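Local coordinates for uncharacterized protein from DUF35 family (Sulfolobus solfataricus, PDB 3IRB) that is of unknown function but combines a zinc ribbon with an OB-fold domain and may bind acyl-CoA, at residues A[17-20]-A[21-25]. Residues are numbered along the deposited sequence; the frame is centred on the assembly and turned at random.
Sequences YDVM and EAERY
Two successive turns of the helix 12-28 meet where Tyr17 lies against Glu21, an i to i+4 pair on a regular alpha-helix. The tyrosine's first torsion, 175°, sets CG opposite the backbone N and sends the ring outward and toward the helix C-terminus, beside the glutamate. Glu21 bends at chi2 (-59°), and its CG settles over one face of the ring, 3.7 Å from the centroid and nearest to Tyr17 CZ at 3.4 Å: a CH-pi contact displaced toward the hydroxyl end. The Glu21 carboxylate lies alongside that end, CD 3.7 Å from Tyr17 OH, its plane 15° from the ring's. Its OE1 makes a salt bridge to NH1 of Arg24, three residues on, at 3.5 Å, with a weak hydrogen bond. Beneath these side chains runs the alpha-helical ladder, from Glu21 N to Tyr17 O (2.8 Å) through to Arg24 N to Met20 O (3.1 Å). Met20 O also accepts a bond from Trp138 NE1, tying the helix to a loop, while the selenomethionine side chain packs on Leu118 and Tyr120 of strand 114-123. On another flank, Val19 and Glu23 run side by side, CG1 of the valine 3.7 Å from OE2 of the glutamate.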
loop_
_atom_site.group_PDB
_atom_site.type_symbol
_atom_site.label_atom_id
_atom_site.label_comp_id
_atom_site.label_asym_id
_atom_site.label_seq_id
_atom_site.Cartn_x
_atom_site.Cartn_y
_atom_site.Cartn_z
ATOM N N TYR A 17 6.543 -11.317 2.308
ATOM C CA TYR A 17 7.462 -10.601 1.403
ATOM C C TYR A 17 7.200 -11.030 -0.059
ATOM O O TYR A 17 7.097 -10.201 -0.957
ATOM C CB TYR A 17 8.903 -10.844 1.805
ATOM C CG TYR A 17 9.885 -10.229 0.854
ATOM C CD1 TYR A 17 10.068 -8.850 0.823
ATOM C CD2 TYR A 17 10.596 -11.012 -0.034
ATOM C CE1 TYR A 17 10.962 -8.266 -0.065
ATOM C CE2 TYR A 17 11.497 -10.441 -0.916
ATOM C CZ TYR A 17 11.672 -9.068 -0.922
ATOM O OH TYR A 17 12.556 -8.502 -1.805
ATOM N N ASP A 18 7.069 -12.327 -0.263
ATOM C CA ASP A 18 6.841 -12.876 -1.603
ATOM C C ASP A 18 5.576 -12.351 -2.256
ATOM O O ASP A 18 5.604 -11.964 -3.411
ATOM C CB ASP A 18 6.813 -14.399 -1.546
ATOM C CG ASP A 18 8.173 -14.991 -1.372
ATOM O OD1 ASP A 18 9.179 -14.274 -1.584
ATOM O OD2 ASP A 18 8.220 -16.181 -1.025
ATOM N N VAL A 19 4.480 -12.334 -1.504
ATOM C CA VAL A 19 3.209 -11.825 -1.985
ATOM C C VAL A 19 3.317 -10.342 -2.339
ATOM O O VAL A 19 2.873 -9.917 -3.414
ATOM C CB VAL A 19 2.084 -12.019 -0.921
ATOM C CG1 VAL A 19 0.843 -11.159 -1.274
ATOM C CG2 VAL A 19 1.747 -13.490 -0.777
HETATM N N MSE A 20 3.968 -9.568 -1.475
HETATM C CA MSE A 20 4.126 -8.132 -1.710
HETATM C C MSE A 20 5.029 -7.868 -2.913
HETATM O O MSE A 20 4.787 -6.944 -3.689
HETATM C CB MSE A 20 4.652 -7.428 -0.455
HETATM C CG MSE A 20 3.672 -7.569 0.732
HETATM SE SE MSE A 20 4.499 -7.492 2.523
HETATM C CE MSE A 20 3.666 -5.783 2.722
ATOM N N GLU A 21 6.060 -8.682 -3.081
ATOM C CA GLU A 21 6.914 -8.556 -4.260
ATOM C C GLU A 21 6.173 -8.924 -5.563
ATOM O O GLU A 21 6.353 -8.267 -6.580
ATOM C CB GLU A 21 8.182 -9.384 -4.131
ATOM C CG GLU A 21 9.260 -8.710 -3.302
ATOM C CD GLU A 21 9.689 -7.354 -3.864
ATOM O OE1 GLU A 21 10.274 -7.308 -4.968
ATOM O OE2 GLU A 21 9.434 -6.338 -3.196
ATOM N N ALA A 22 5.395 -10.001 -5.548
ATOM C CA ALA A 22 4.613 -10.380 -6.726
ATOM C C ALA A 22 3.746 -9.203 -7.166
ATOM O O ALA A 22 3.647 -8.865 -8.356
ATOM C CB ALA A 22 3.749 -11.618 -6.423
ATOM N N GLU A 23 3.127 -8.549 -6.191
ATOM C CA GLU A 23 2.254 -7.426 -6.469
ATOM C C GLU A 23 2.958 -6.202 -7.032
ATOM O O GLU A 23 2.394 -5.504 -7.887
ATOM C CB GLU A 23 1.424 -7.090 -5.230
ATOM C CG GLU A 23 0.415 -8.257 -4.990
ATOM C CD GLU A 23 -0.464 -8.092 -3.769
ATOM O OE1 GLU A 23 -0.430 -7.019 -3.106
ATOM O OE2 GLU A 23 -1.200 -9.072 -3.511
ATOM N N ARG A 24 4.168 -5.934 -6.563
ATOM C CA ARG A 24 4.943 -4.844 -7.118
ATOM C C ARG A 24 4.986 -4.925 -8.647
ATOM O O ARG A 24 4.721 -3.951 -9.341
ATOM C CB ARG A 24 6.366 -4.877 -6.556
ATOM C CG ARG A 24 7.331 -4.082 -7.324
ATOM C CD ARG A 24 8.693 -4.255 -6.769
ATOM N NE ARG A 24 9.667 -3.536 -7.570
ATOM C CZ ARG A 24 10.979 -3.603 -7.377
ATOM N NH1 ARG A 24 11.477 -4.367 -6.405
ATOM N NH2 ARG A 24 11.795 -2.900 -8.162
ATOM N N TYR A 25 5.292 -6.107 -9.176
ATOM C CA TYR A 25 5.436 -6.255 -10.613
ATOM C C TYR A 25 4.105 -6.149 -11.327
ATOM O O TYR A 25 4.051 -5.551 -12.400
ATOM C CB TYR A 25 6.198 -7.520 -10.964
ATOM C CG TYR A 25 7.599 -7.405 -10.443
ATOM C CD1 TYR A 25 8.496 -6.477 -11.014
ATOM C CD2 TYR A 25 8.016 -8.153 -9.370
ATOM C CE1 TYR A 25 9.768 -6.328 -10.509
ATOM C CE2 TYR A 25 9.307 -8.041 -8.881
ATOM C CZ TYR A 25 10.166 -7.122 -9.449
ATOM O OH TYR A 25 11.432 -6.995 -8.956
#